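PDB 4XDY: ketol-acid reductoisomerase (NAD(+)) from uncultured archaeon GZfos26G2, which catalyses the magnesium-dependent alkyl migration and NADH-dependent reduction of (S)-2-acetolactate to (R)-2,3-dihydroxy-isovalerate in branched-chain amino acid biosynthesis. Local coordinates for residues His112-Cys117 with Asn293-Glu298; Gly153-Lys158 with Val168-Thr173; Val129-Pro134 with Glu189-Glu194; Ala74-Asp79 with Lys99-Ala104. All coordinates share one frame; numbering follows the deposited sequence.

In the fold
Interactions 1 and 3 lie at the active site, interaction 2 backs the sheet behind them, and interaction 4 is remote. Interactions 1 and 3, with centres 13 Å apart, both join the Rossmann domain to the knotted C-terminal domain; they touch through E191 of interaction 3, whose OE1 lies 2.8 Å from G113 N and 2.9 Å from H112 ND1 of interaction 1, probable hydrogen bonds. H112 also touches the dinucleotide, and the E191 side chain is about 5 Å from a bound magnesium ion. Interaction 2 has its centre 9 Å from that of interaction 3, through neighbouring strands 128-134 and 153-157. Interaction 4 stays within the Rossmann domain, 19 to 24 Å from the other three, centre to centre.

Interaction 1: His112-Cys117 with Asn293-Glu298; sequences HGFNIC and NEWVDE. With NAI (1,4-dihydronicotinamide adenine dinucleotide), chain E.
W295 and F114 form an offset edge-to-face aromatic pair, the indole presenting its edge to the phenyl ring. Along the helix 293-298, E294, which takes no part in the pair, forms a salt bridge with R285. W295 then carries the contact. With CG anti to the backbone N (chi1 173°), its indole reaches across to the phenyl ring, where W295 CD1 lies 3.9 Å from F114 CZ. The ring planes stand at 78°, and the centroid of the phenyl ring of F114 is 5.7 Å from that of the five-membered ring of W295. One aromatic pair thus spans two domains: F114 belongs to the Rossmann domain that binds the dinucleotide, W295 to the knotted C-terminal domain. The indole also reaches the dimer interface: it stacks on Y261 of the second subunit, and W295 NE1 makes a weak hydrogen bond to T258 OG1 of that subunit. E298, a turn further on, points its carboxylate OE2 to L306 N. On the Rossmann side, the backbone N of F114 sits 3.9 Å above the centre of the H112 imidazole. H112, predicted to be an active-site residue, rests its CB 3.4 Å from NAI O2D on the nicotinamide ribose.

Interaction 2: Gly153-Lys158 with Val168-Thr173; sequences GLVAVK and VALAMT
V155 splits its two methyl groups between three helix residues, and the grip differs from one to the next. At the tight part, V155 CG2 meets T173 CG2 at 3.5 Å, closer than usual van der Waals contact. V155 CG1, held anti to the backbone N (chi1 172°), packs against A169 CB at 3.6 Å. T173 can offer its methyl because its hydroxyl is occupied inside the helix: T173 OG1 donates to L170 O at 2.8 Å, tilted 23° from the carbonyl plane. This bond fixes the rotation of the side chain and leaves CG2 facing the strand. The looser part begins at L170, whose CD2 stays 4.0 Å from V155 CG1. Further along, V157, partly exposed, makes no close contact with the helix, and K158 is exposed to solvent. Cutting the side chain at V155 down to an alanine is likely to open a gap beneath the helix, since A169 CB and T173 CG2 would lose the methyl groups they pack against and L170 its nearest approach. The axes of the short strand and helix segments run nearly antiparallel, at 163° and 8.6 Å. This is the first half of a beta-alpha-beta crossover, in which helix 165-175 returns over the sheet to strand 183-185; I183 of that strand touches V155, L170 and T173, and strand 128-134 meets A169 and T173 too.

Interaction 3: Val129-Pro134 with Glu189-Glu194; sequences VIMVAP and EQETYE
M131 and E191 set their side chains at about a right angle, the thioether lying across the aliphatic stem of the glutamate. M131 CE is 3.4 Å from E191 CB and 3.6 Å from E191 CG, while the sulfur faces the head group, M131 SD to E191 OE1 at 3.8 Å. From the same strand A133 comes up beside the carboxylate, its CB 3.6 Å from E191 OE2. The glutamate starts with CG anti to the backbone N (chi1 -166°) and then bends sharply at chi2 (-86°), which turns the carboxylate so that OE1 faces M131 SD and OE2 lies beside A133 CB. Here the Rossmann sheet meets helix 188-203 of the knotted C-terminal domain, which also carries D195 and E199, magnesium ligands seen in this structure. The carboxylate is buried yet well supplied: OE1 accepts hydrogen bonds from G113 N and H112 ND1, and OE2 forms a salt bridge with K135. Replacing E191 with an alanine would probably leave K135 without one of its carboxylate partners, the imidazole of H112 freer to turn, and a gap beside M131 SD and A133 CB where the carboxylate had been. Second-shell support of this kind is consistent with the glutamate holding H112, predicted to be an active-site residue, beside the metal site. E194, one turn on, shares K135 as partner.

Interaction 4: Ala74-Asp79 with Lys99-Ala104; sequences AAEKGD and KPQLKA
A75 and Q101 supply the apolar part of this contact, A75 CB lying 3.8 Å from Q101 CB. The methyl group reaches over from the last turn of helix 71-77 to the base of the glutamine, which arrives from the short 3-10 segment 99-101. The backbones come near as well, with E76 CA 5.4 Å from Q101 CA. The base of the glutamine also rests against the helix backbone, Q101 CB lying 4.0 Å from E76 N.

Among the polar groups, E76 extends its chain from a CG anti to the backbone N (chi1 -164°), bringing the carboxylate near the Q101 side chain.

Backbone bonds shape each side separately. G78 N donates to A74 O at 3.0 Å as the helix closes, and L102 N to K99 O at the same distance. K106 NZ is hydrogen-bonded to E76 O in the helix and to G78 O just beyond it; its positive charge would probably suit the negative helix end.

Both elements belong to the Rossmann domain, where helix 71-77 leads into strand 80-83 and the 99-104 loop into strand 107-110. About 14 Å separates the A75 side chain from the dinucleotide. The chemistry implies an association in which alkyl contact between A75 CB and Q101 CB joins two backbones that are each hydrogen-bonded within their own segment.

Interaction 1: His112-Cys117 with Asn293-Glu298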
loop_
_atom_site.group_PDB
_atom_site.type_symbol
_atom_site.label_atom_id
_atom_site.label_comp_id
_atom_site.label_asym_id
_atom_site.label_seq_id
_atom_site.Cartn_x
_atom_site.Cartn_y
_atom_site.Cartn_z
ATOM N N HIS A 112 5.908 11.407 19.347
ATOM C CA HIS A 112 4.503 11.726 19.123
ATOM C C HIS A 112 4.190 12.756 20.187
ATOM O O HIS A 112 4.589 12.559 21.379
ATOM C CB HIS A 112 3.659 10.471 19.356
ATOM C CG HIS A 112 2.192 10.649 19.126
ATOM N ND1 HIS A 112 1.626 11.503 18.164
ATOM C CD2 HIS A 112 1.146 10.047 19.760
ATOM C CE1 HIS A 112 0.300 11.338 18.187
ATOM N NE2 HIS A 112 -0.003 10.456 19.141
ATOM N N GLY A 113 3.420 13.769 19.790
ATOM C CA GLY A 113 3.060 14.875 20.705
ATOM C C GLY A 113 2.013 14.666 21.789
ATOM O O GLY A 113 1.792 15.586 22.613
ATOM N N PHE A 114 1.371 13.458 21.767
ATOM C CA PHE A 114 0.141 13.180 22.560
ATOM C C PHE A 114 0.315 13.667 24.013
ATOM O O PHE A 114 -0.468 14.498 24.506
ATOM C CB PHE A 114 -0.193 11.681 22.498
ATOM C CG PHE A 114 -1.471 11.286 23.139
ATOM C CD1 PHE A 114 -1.565 11.055 24.521
ATOM C CD2 PHE A 114 -2.624 11.096 22.378
ATOM C CE1 PHE A 114 -2.759 10.677 25.112
ATOM C CE2 PHE A 114 -3.825 10.714 22.985
ATOM C CZ PHE A 114 -3.879 10.505 24.341
ATOM N N ASN A 115 1.339 13.141 24.694
ATOM C CA ASN A 115 1.414 13.368 26.150
ATOM C C ASN A 115 1.709 14.785 26.535
ATOM O O ASN A 115 1.202 15.284 27.577
ATOM C CB ASN A 115 2.338 12.376 26.794
ATOM C CG ASN A 115 1.677 10.985 26.949
ATOM O OD1 ASN A 115 0.513 10.907 27.369
ATOM N ND2 ASN A 115 2.343 9.954 26.572
ATOM N N ILE A 116 2.521 15.438 25.725
ATOM C CA ILE A 116 2.787 16.883 25.943
ATOM C C ILE A 116 1.586 17.738 25.539
ATOM O O ILE A 116 1.104 18.584 26.299
ATOM C CB ILE A 116 4.082 17.346 25.218
ATOM C CG1 ILE A 116 5.332 16.744 25.864
ATOM C CG2 ILE A 116 4.095 18.855 25.071
ATOM C CD1 ILE A 116 5.560 17.263 27.282
ATOM N N CYS A 117 1.035 17.448 24.357
ATOM C CA CYS A 117 -0.130 18.174 23.853
ATOM C C CYS A 117 -1.322 18.148 24.816
ATOM O O CYS A 117 -1.953 19.192 25.060
ATOM C CB CYS A 117 -0.578 17.523 22.521
ATOM S SG CYS A 117 -2.061 18.252 21.793
ATOM N N ASN A 293 -9.193 11.694 25.795
ATOM C CA ASN A 293 -9.827 11.260 27.090
ATOM C C ASN A 293 -10.342 9.848 26.980
ATOM O O ASN A 293 -10.182 9.047 27.899
ATOM C CB ASN A 293 -10.967 12.147 27.445
ATOM C CG ASN A 293 -10.520 13.433 28.071
ATOM O OD1 ASN A 293 -9.375 13.583 28.506
ATOM N ND2 ASN A 293 -11.397 14.393 28.047
ATOM N N GLU A 294 -10.911 9.482 25.827
ATOM C CA GLU A 294 -11.348 8.090 25.634
ATOM C C GLU A 294 -10.230 7.102 25.665
ATOM O O GLU A 294 -10.360 6.011 26.230
ATOM C CB GLU A 294 -12.114 7.873 24.285
ATOM C CG GLU A 294 -13.359 8.695 24.244
ATOM C CD GLU A 294 -13.975 8.718 22.856
ATOM O OE1 GLU A 294 -13.418 8.169 21.872
ATOM O OE2 GLU A 294 -15.046 9.344 22.768
ATOM N N TRP A 295 -9.095 7.419 25.051
ATOM C CA TRP A 295 -7.993 6.490 25.089
ATOM C C TRP A 295 -7.350 6.368 26.486
ATOM O O TRP A 295 -7.030 5.292 26.919
ATOM C CB TRP A 295 -6.952 6.838 23.993
ATOM C CG TRP A 295 -5.625 6.091 23.958
ATOM C CD1 TRP A 295 -4.372 6.671 23.804
ATOM C CD2 TRP A 295 -5.378 4.691 24.101
ATOM N NE1 TRP A 295 -3.414 5.734 23.819
ATOM C CE2 TRP A 295 -4.005 4.491 23.963
ATOM C CE3 TRP A 295 -6.207 3.560 24.222
ATOM C CZ2 TRP A 295 -3.434 3.209 24.042
ATOM C CZ3 TRP A 295 -5.627 2.312 24.340
ATOM C CH2 TRP A 295 -4.279 2.119 24.176
ATOM N N VAL A 296 -7.232 7.482 27.184
ATOM C CA VAL A 296 -6.813 7.447 28.596
ATOM C C VAL A 296 -7.758 6.556 29.391
ATOM O O VAL A 296 -7.333 5.698 30.178
ATOM C CB VAL A 296 -6.724 8.864 29.172
ATOM C CG1 VAL A 296 -6.468 8.811 30.688
ATOM C CG2 VAL A 296 -5.562 9.629 28.495
ATOM N N ASP A 297 -9.069 6.781 29.223
ATOM C CA ASP A 297 -10.050 5.993 30.028
ATOM C C ASP A 297 -9.992 4.545 29.653
ATOM O O ASP A 297 -10.044 3.604 30.502
ATOM C CB ASP A 297 -11.451 6.622 29.875
ATOM C CG ASP A 297 -11.607 7.980 30.696
ATOM O OD1 ASP A 297 -10.748 8.274 31.610
ATOM O OD2 ASP A 297 -12.624 8.738 30.430
ATOM N N GLU A 298 -9.776 4.269 28.335
ATOM C CA GLU A 298 -9.641 2.867 27.954
ATOM C C GLU A 298 -8.478 2.132 28.606
ATOM O O GLU A 298 -8.525 0.990 29.042
ATOM C CB GLU A 298 -9.545 2.801 26.410
ATOM C CG GLU A 298 -9.233 1.439 25.844
ATOM C CD GLU A 298 -10.441 0.487 25.907
ATOM O OE1 GLU A 298 -11.550 1.013 26.098
ATOM O OE2 GLU A 298 -10.128 -0.692 25.684
HETATM P PA NAI E . 6.086 -0.040 21.955
HETATM O O1A NAI E . 4.605 -0.351 22.214
HETATM O O2A NAI E . 6.817 -0.773 20.916
HETATM O O5B NAI E . 6.773 -0.024 23.413
HETATM C C5B NAI E . 8.217 0.125 23.533
HETATM C C4B NAI E . 8.720 -0.836 24.652
HETATM O O4B NAI E . 8.169 -0.323 25.860
HETATM C C3B NAI E . 8.267 -2.320 24.607
HETATM O O3B NAI E . 9.057 -2.984 23.620
HETATM C C2B NAI E . 8.468 -2.757 26.043
HETATM O O2B NAI E . 9.810 -3.226 26.186
HETATM C C1B NAI E . 8.262 -1.422 26.802
HETATM N N9A NAI E . 7.034 -1.447 27.579
HETATM C C8A NAI E . 5.805 -1.881 27.069
HETATM N N7A NAI E . 4.886 -1.788 28.022
HETATM C C5A NAI E . 5.518 -1.335 29.136
HETATM C C6A NAI E . 5.117 -1.058 30.503
HETATM N N6A NAI E . 3.857 -1.243 30.920
HETATM N N1A NAI E . 6.021 -0.553 31.384
HETATM C C2A NAI E . 7.307 -0.375 31.017
HETATM N N3A NAI E . 7.773 -0.597 29.801
HETATM C C4A NAI E . 6.926 -1.093 28.826
HETATM O O3 NAI E . 6.155 1.613 21.610
HETATM P PN NAI E . 6.087 2.211 20.058
HETATM O O1N NAI E . 4.860 1.676 19.347
HETATM O O2N NAI E . 7.417 1.977 19.479
HETATM O O5D NAI E . 5.715 3.693 20.470
HETATM C C5D NAI E . 6.773 4.564 20.995
HETATM C C4D NAI E . 6.426 6.079 20.759
HETATM O O4D NAI E . 6.587 6.236 19.335
HETATM C C3D NAI E . 4.994 6.489 21.045
HETATM O O3D NAI E . 4.957 7.843 21.511
HETATM C C2D NAI E . 4.250 6.387 19.693
HETATM O O2D NAI E . 3.067 7.171 19.554
HETATM C C1D NAI E . 5.358 6.821 18.756
HETATM N N1N NAI E . 5.314 6.398 17.352
HETATM C C2N NAI E . 5.232 5.078 17.080
HETATM C C3N NAI E . 5.216 4.632 15.806
HETATM C C7N NAI E . 5.236 3.223 15.557
HETATM O O7N NAI E . 4.871 2.298 16.347
HETATM N N7N NAI E . 5.910 2.901 14.482
HETATM C C4N NAI E . 5.308 5.606 14.737
HETATM C C5N NAI E . 5.616 6.955 15.101
HETATM C C6N NAI E . 5.573 7.304 16.414
#

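Interaction 2: Gly153-Lys158 with Val168-Thr173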
loop_
_atom_site.group_PDB
_atom_site.type_symbol
_atom_site.label_atom_id
_atom_site.label_comp_id
_atom_site.label_asym_id
_atom_site.label_seq_id
_atom_site.Cartn_x
_atom_site.Cartn_y
_atom_site.Cartn_z
ATOM N N GLY A 153 9.653 13.159 8.339
ATOM C CA GLY A 153 9.481 13.523 9.749
ATOM C C GLY A 153 8.980 14.905 10.071
ATOM O O GLY A 153 9.063 15.827 9.241
ATOM N N LEU A 154 8.465 15.051 11.270
ATOM C CA LEU A 154 7.947 16.302 11.798
ATOM C C LEU A 154 8.775 16.628 13.030
ATOM O O LEU A 154 9.031 15.739 13.914
ATOM C CB LEU A 154 6.461 16.175 12.194
ATOM C CG LEU A 154 5.472 16.505 11.073
ATOM C CD1 LEU A 154 5.678 15.857 9.763
ATOM C CD2 LEU A 154 4.029 16.231 11.556
ATOM N N VAL A 155 9.227 17.893 13.120
ATOM C CA VAL A 155 10.053 18.312 14.225
ATOM C C VAL A 155 9.425 19.501 14.927
ATOM O O VAL A 155 9.083 20.494 14.297
ATOM C CB VAL A 155 11.486 18.629 13.757
ATOM C CG1 VAL A 155 12.307 19.267 14.874
ATOM C CG2 VAL A 155 12.159 17.407 13.239
ATOM N N ALA A 156 9.219 19.383 16.230
ATOM C CA ALA A 156 8.638 20.406 17.036
ATOM C C ALA A 156 9.500 20.719 18.283
ATOM O O ALA A 156 10.212 19.860 18.776
ATOM C CB ALA A 156 7.263 20.065 17.490
ATOM N N VAL A 157 9.355 21.947 18.771
ATOM C CA VAL A 157 10.011 22.409 19.993
ATOM C C VAL A 157 9.020 23.076 20.876
ATOM O O VAL A 157 8.380 24.064 20.506
ATOM C CB VAL A 157 11.199 23.386 19.678
ATOM C CG1 VAL A 157 11.825 23.808 21.003
ATOM C CG2 VAL A 157 12.196 22.742 18.782
ATOM N N LYS A 158 8.874 22.566 22.084
ATOM C CA LYS A 158 7.891 23.101 23.011
ATOM C C LYS A 158 8.619 24.035 24.016
ATOM O O LYS A 158 8.022 24.986 24.440
ATOM C CB LYS A 158 7.291 21.966 23.821
ATOM C CG LYS A 158 6.318 22.371 24.948
ATOM C CD LYS A 158 5.075 22.904 24.252
ATOM C CE LYS A 158 3.860 23.171 25.098
ATOM N NZ LYS A 158 2.840 23.434 24.022
ATOM N N VAL A 168 19.305 20.352 18.206
ATOM C CA VAL A 168 19.387 18.951 18.654
ATOM C C VAL A 168 18.311 18.106 17.963
ATOM O O VAL A 168 18.638 17.080 17.386
ATOM C CB VAL A 168 19.234 18.848 20.158
ATOM C CG1 VAL A 168 19.097 17.383 20.587
ATOM C CG2 VAL A 168 20.446 19.516 20.805
ATOM N N ALA A 169 17.088 18.601 17.966
ATOM C CA ALA A 169 15.947 17.859 17.308
ATOM C C ALA A 169 16.230 17.661 15.842
ATOM O O ALA A 169 16.222 16.544 15.319
ATOM C CB ALA A 169 14.617 18.554 17.601
ATOM N N LEU A 170 16.629 18.734 15.122
ATOM C CA LEU A 170 16.873 18.577 13.703
ATOM C C LEU A 170 18.041 17.620 13.449
ATOM O O LEU A 170 18.054 16.843 12.477
ATOM C CB LEU A 170 17.094 19.939 12.991
ATOM C CG LEU A 170 15.886 20.863 12.938
ATOM C CD1 LEU A 170 16.320 22.235 12.450
ATOM C CD2 LEU A 170 14.797 20.385 11.973
ATOM N N ALA A 171 19.050 17.737 14.313
ATOM C CA ALA A 171 20.275 16.970 14.151
ATOM C C ALA A 171 19.921 15.487 14.244
ATOM O O ALA A 171 20.411 14.672 13.475
ATOM C CB ALA A 171 21.270 17.336 15.201
ATOM N N MET A 172 19.053 15.178 15.198
ATOM C CA MET A 172 18.602 13.773 15.376
ATOM C C MET A 172 17.980 13.240 14.078
ATOM O O MET A 172 18.268 12.110 13.651
ATOM C CB MET A 172 17.653 13.689 16.584
ATOM C CG MET A 172 18.300 13.722 17.911
ATOM S SD MET A 172 17.128 13.801 19.245
ATOM C CE MET A 172 16.506 12.079 19.208
ATOM N N THR A 173 17.178 14.068 13.394
ATOM C CA THR A 173 16.498 13.601 12.175
ATOM C C THR A 173 17.433 13.424 11.023
ATOM O O THR A 173 17.292 12.553 10.167
ATOM C CB THR A 173 15.323 14.501 11.727
ATOM O OG1 THR A 173 15.821 15.753 11.206
ATOM C CG2 THR A 173 14.271 14.693 12.866
#

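Interaction 3: Val129-Pro134 with Glu189-Glu194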
loop_
_atom_site.group_PDB
_atom_site.type_symbol
_atom_site.label_atom_id
_atom_site.label_comp_id
_atom_site.label_asym_id
_atom_site.label_seq_id
_atom_site.Cartn_x
_atom_site.Cartn_y
_atom_site.Cartn_z
ATOM N N VAL A 129 12.358 20.683 25.503
ATOM C CA VAL A 129 11.282 19.702 25.182
ATOM C C VAL A 129 11.081 19.708 23.671
ATOM O O VAL A 129 10.698 20.758 23.073
ATOM C CB VAL A 129 9.976 19.984 25.924
ATOM C CG1 VAL A 129 8.866 18.925 25.566
ATOM C CG2 VAL A 129 10.176 19.999 27.394
ATOM N N ILE A 130 11.418 18.583 23.063
ATOM C CA ILE A 130 11.474 18.442 21.645
ATOM C C ILE A 130 10.709 17.207 21.169
ATOM O O ILE A 130 10.475 16.281 21.948
ATOM C CB ILE A 130 12.903 18.438 21.113
ATOM C CG1 ILE A 130 13.694 17.346 21.775
ATOM C CG2 ILE A 130 13.521 19.826 21.411
ATOM C CD1 ILE A 130 14.995 17.105 21.106
ATOM N N MET A 131 10.441 17.176 19.873
ATOM C CA MET A 131 9.817 16.023 19.243
ATOM C C MET A 131 10.394 15.793 17.883
ATOM O O MET A 131 10.532 16.739 17.063
ATOM C CB MET A 131 8.267 16.194 19.122
ATOM C CG MET A 131 7.822 15.039 18.292
ATOM S SD MET A 131 6.115 14.843 18.494
ATOM C CE MET A 131 5.716 16.091 17.715
ATOM N N VAL A 132 10.788 14.554 17.620
ATOM C CA VAL A 132 11.152 14.079 16.300
ATOM C C VAL A 132 10.203 12.932 15.912
ATOM O O VAL A 132 10.334 11.799 16.437
ATOM C CB VAL A 132 12.635 13.710 16.199
ATOM C CG1 VAL A 132 13.490 14.973 16.527
ATOM C CG2 VAL A 132 13.063 12.586 17.198
ATOM N N ALA A 133 9.217 13.257 15.097
ATOM C CA ALA A 133 8.104 12.318 14.815
ATOM C C ALA A 133 8.191 11.756 13.442
ATOM O O ALA A 133 7.955 12.501 12.487
ATOM C CB ALA A 133 6.786 13.020 15.005
ATOM N N PRO A 134 8.526 10.427 13.275
ATOM C CA PRO A 134 8.640 9.885 11.934
ATOM C C PRO A 134 7.234 9.568 11.442
ATOM O O PRO A 134 6.470 9.001 12.204
ATOM C CB PRO A 134 9.482 8.590 12.128
ATOM C CG PRO A 134 9.170 8.186 13.536
ATOM C CD PRO A 134 8.769 9.392 14.298
ATOM N N GLU A 189 1.247 20.259 19.003
ATOM C CA GLU A 189 -0.198 20.097 18.894
ATOM C C GLU A 189 -0.512 19.711 17.442
ATOM O O GLU A 189 -1.373 18.879 17.174
ATOM C CB GLU A 189 -0.907 21.365 19.395
ATOM C CG GLU A 189 -0.710 21.639 20.918
ATOM C CD GLU A 189 0.711 22.131 21.392
ATOM O OE1 GLU A 189 1.441 22.754 20.508
ATOM O OE2 GLU A 189 1.119 21.787 22.630
ATOM N N GLN A 190 0.133 20.336 16.487
ATOM C CA GLN A 190 -0.101 19.974 15.109
ATOM C C GLN A 190 0.209 18.545 14.769
ATOM O O GLN A 190 -0.564 17.905 14.084
ATOM C CB GLN A 190 0.634 20.845 14.102
ATOM C CG GLN A 190 0.187 22.285 13.975
ATOM C CD GLN A 190 1.125 22.927 12.970
ATOM O OE1 GLN A 190 2.235 23.299 13.328
ATOM N NE2 GLN A 190 0.745 22.897 11.694
ATOM N N GLU A 191 1.382 18.088 15.163
ATOM C CA GLU A 191 1.745 16.686 14.996
ATOM C C GLU A 191 0.740 15.767 15.623
ATOM O O GLU A 191 0.296 14.821 14.973
ATOM C CB GLU A 191 3.108 16.350 15.560
ATOM C CG GLU A 191 3.598 14.978 15.078
ATOM C CD GLU A 191 3.129 13.753 15.906
ATOM O OE1 GLU A 191 2.693 13.924 17.052
ATOM O OE2 GLU A 191 3.239 12.682 15.301
ATOM N N THR A 192 0.292 16.092 16.838
ATOM C CA THR A 192 -0.528 15.197 17.574
ATOM C C THR A 192 -1.823 14.990 16.807
ATOM O O THR A 192 -2.310 13.871 16.608
ATOM C CB THR A 192 -0.849 15.756 18.958
ATOM O OG1 THR A 192 0.390 15.920 19.710
ATOM C CG2 THR A 192 -1.765 14.802 19.677
ATOM N N TYR A 193 -2.404 16.100 16.350
ATOM C CA TYR A 193 -3.709 15.999 15.722
ATOM C C TYR A 193 -3.684 15.369 14.369
ATOM O O TYR A 193 -4.541 14.498 14.068
ATOM C CB TYR A 193 -4.360 17.395 15.625
ATOM C CG TYR A 193 -4.452 18.179 16.909
ATOM C CD1 TYR A 193 -4.658 17.570 18.135
ATOM C CD2 TYR A 193 -4.394 19.575 16.870
ATOM C CE1 TYR A 193 -4.741 18.303 19.322
ATOM C CE2 TYR A 193 -4.488 20.325 18.048
ATOM C CZ TYR A 193 -4.694 19.712 19.266
ATOM O OH TYR A 193 -4.790 20.428 20.425
ATOM N N GLU A 194 -2.720 15.721 13.554
ATOM C CA GLU A 194 -2.639 15.168 12.180
ATOM C C GLU A 194 -2.347 13.670 12.266
ATOM O O GLU A 194 -2.856 12.886 11.484
ATOM C CB GLU A 194 -1.629 15.898 11.318
ATOM C CG GLU A 194 -0.175 15.764 11.705
ATOM C CD GLU A 194 0.463 14.479 11.269
ATOM O OE1 GLU A 194 1.525 14.130 11.853
ATOM O OE2 GLU A 194 -0.018 13.850 10.246
#

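Interaction 4: Ala74-Asp79 with Lys99-Ala104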
loop_
_atom_site.group_PDB
_atom_site.type_symbol
_atom_site.label_atom_id
_atom_site.label_comp_id
_atom_site.label_asym_id
_atom_site.label_seq_id
_atom_site.Cartn_x
_atom_site.Cartn_y
_atom_site.Cartn_z
ATOM N N ALA A 74 19.432 5.154 32.849
ATOM C CA ALA A 74 19.542 5.635 31.491
ATOM C C ALA A 74 19.255 7.125 31.407
ATOM O O ALA A 74 19.934 7.841 30.665
ATOM C CB ALA A 74 18.602 4.848 30.576
ATOM N N ALA A 75 18.294 7.599 32.167
ATOM C CA ALA A 75 17.909 8.987 32.142
ATOM C C ALA A 75 19.043 9.858 32.718
ATOM O O ALA A 75 19.253 10.971 32.301
ATOM C CB ALA A 75 16.707 9.229 32.959
ATOM N N GLU A 76 19.700 9.322 33.728
ATOM C CA GLU A 76 20.874 9.969 34.338
ATOM C C GLU A 76 21.968 10.169 33.309
ATOM O O GLU A 76 22.525 11.246 33.201
ATOM C CB GLU A 76 21.374 9.106 35.535
ATOM C CG GLU A 76 22.311 9.852 36.465
ATOM C CD GLU A 76 22.421 9.226 37.853
ATOM O OE1 GLU A 76 21.769 8.184 38.170
ATOM O OE2 GLU A 76 23.169 9.823 38.637
ATOM N N LYS A 77 22.209 9.187 32.476
ATOM C CA LYS A 77 23.269 9.216 31.579
ATOM C C LYS A 77 22.966 10.016 30.285
ATOM O O LYS A 77 23.851 10.473 29.573
ATOM C CB LYS A 77 23.575 7.764 31.274
ATOM C CG LYS A 77 24.716 7.603 30.337
ATOM C CD LYS A 77 25.484 6.301 30.506
ATOM C CE LYS A 77 26.566 6.313 29.409
ATOM N NZ LYS A 77 27.578 5.263 29.606
ATOM N N GLY A 78 21.697 10.114 29.907
ATOM C CA GLY A 78 21.419 10.735 28.626
ATOM C C GLY A 78 21.436 12.261 28.714
ATOM O O GLY A 78 20.851 12.842 29.606
ATOM N N ASP A 79 22.027 12.869 27.699
ATOM C CA ASP A 79 21.854 14.300 27.476
ATOM C C ASP A 79 20.476 14.573 26.837
ATOM O O ASP A 79 19.892 15.628 27.042
ATOM C CB ASP A 79 22.940 14.781 26.533
ATOM C CG ASP A 79 24.336 14.579 27.120
ATOM O OD1 ASP A 79 24.500 15.060 28.233
ATOM O OD2 ASP A 79 25.166 13.845 26.540
ATOM N N LYS A 99 11.598 11.737 35.679
ATOM C CA LYS A 99 11.524 13.080 36.187
ATOM C C LYS A 99 12.589 13.332 37.278
ATOM O O LYS A 99 13.278 14.340 37.214
ATOM C CB LYS A 99 10.150 13.424 36.712
ATOM C CG LYS A 99 10.029 14.876 37.188
ATOM C CD LYS A 99 8.702 15.144 37.861
ATOM C CE LYS A 99 8.854 16.231 38.869
ATOM N NZ LYS A 99 7.525 16.796 39.157
ATOM N N PRO A 100 12.779 12.404 38.239
ATOM C CA PRO A 100 13.838 12.736 39.266
ATOM C C PRO A 100 15.244 12.781 38.789
ATOM O O PRO A 100 16.102 13.310 39.500
ATOM C CB PRO A 100 13.681 11.597 40.284
ATOM C CG PRO A 100 12.211 11.178 40.150
ATOM C CD PRO A 100 12.054 11.175 38.608
ATOM N N GLN A 101 15.526 12.239 37.615
ATOM C CA GLN A 101 16.848 12.277 37.027
ATOM C C GLN A 101 17.032 13.449 36.058
ATOM O O GLN A 101 18.099 13.598 35.447
ATOM C CB GLN A 101 17.164 10.959 36.316
ATOM C CG GLN A 101 16.734 9.712 37.112
ATOM C CD GLN A 101 17.219 9.789 38.540
ATOM O OE1 GLN A 101 16.443 10.009 39.510
ATOM N NE2 GLN A 101 18.532 9.711 38.671
ATOM N N LEU A 102 15.991 14.256 35.870
ATOM C CA LEU A 102 16.096 15.342 34.865
ATOM C C LEU A 102 17.025 16.383 35.518
ATOM O O LEU A 102 17.040 16.551 36.740
ATOM C CB LEU A 102 14.750 15.922 34.501
ATOM C CG LEU A 102 13.945 15.039 33.518
ATOM C CD1 LEU A 102 12.720 15.763 32.944
ATOM C CD2 LEU A 102 14.742 14.459 32.333
ATOM N N LYS A 103 17.901 16.956 34.753
ATOM C CA LYS A 103 18.705 18.056 35.269
ATOM C C LYS A 103 18.487 19.158 34.252
ATOM O O LYS A 103 18.356 18.877 33.053
ATOM C CB LYS A 103 20.180 17.657 35.284
ATOM C CG LYS A 103 20.498 16.621 36.341
ATOM C CD LYS A 103 20.892 17.279 37.632
ATOM C CE LYS A 103 22.353 17.735 37.575
ATOM N NZ LYS A 103 23.072 17.276 38.792
ATOM N N ALA A 104 18.643 20.384 34.711
ATOM C CA ALA A 104 18.667 21.540 33.771
ATOM C C ALA A 104 19.454 21.321 32.573
ATOM O O ALA A 104 20.581 20.866 32.616
ATOM C CB ALA A 104 19.160 22.817 34.487
#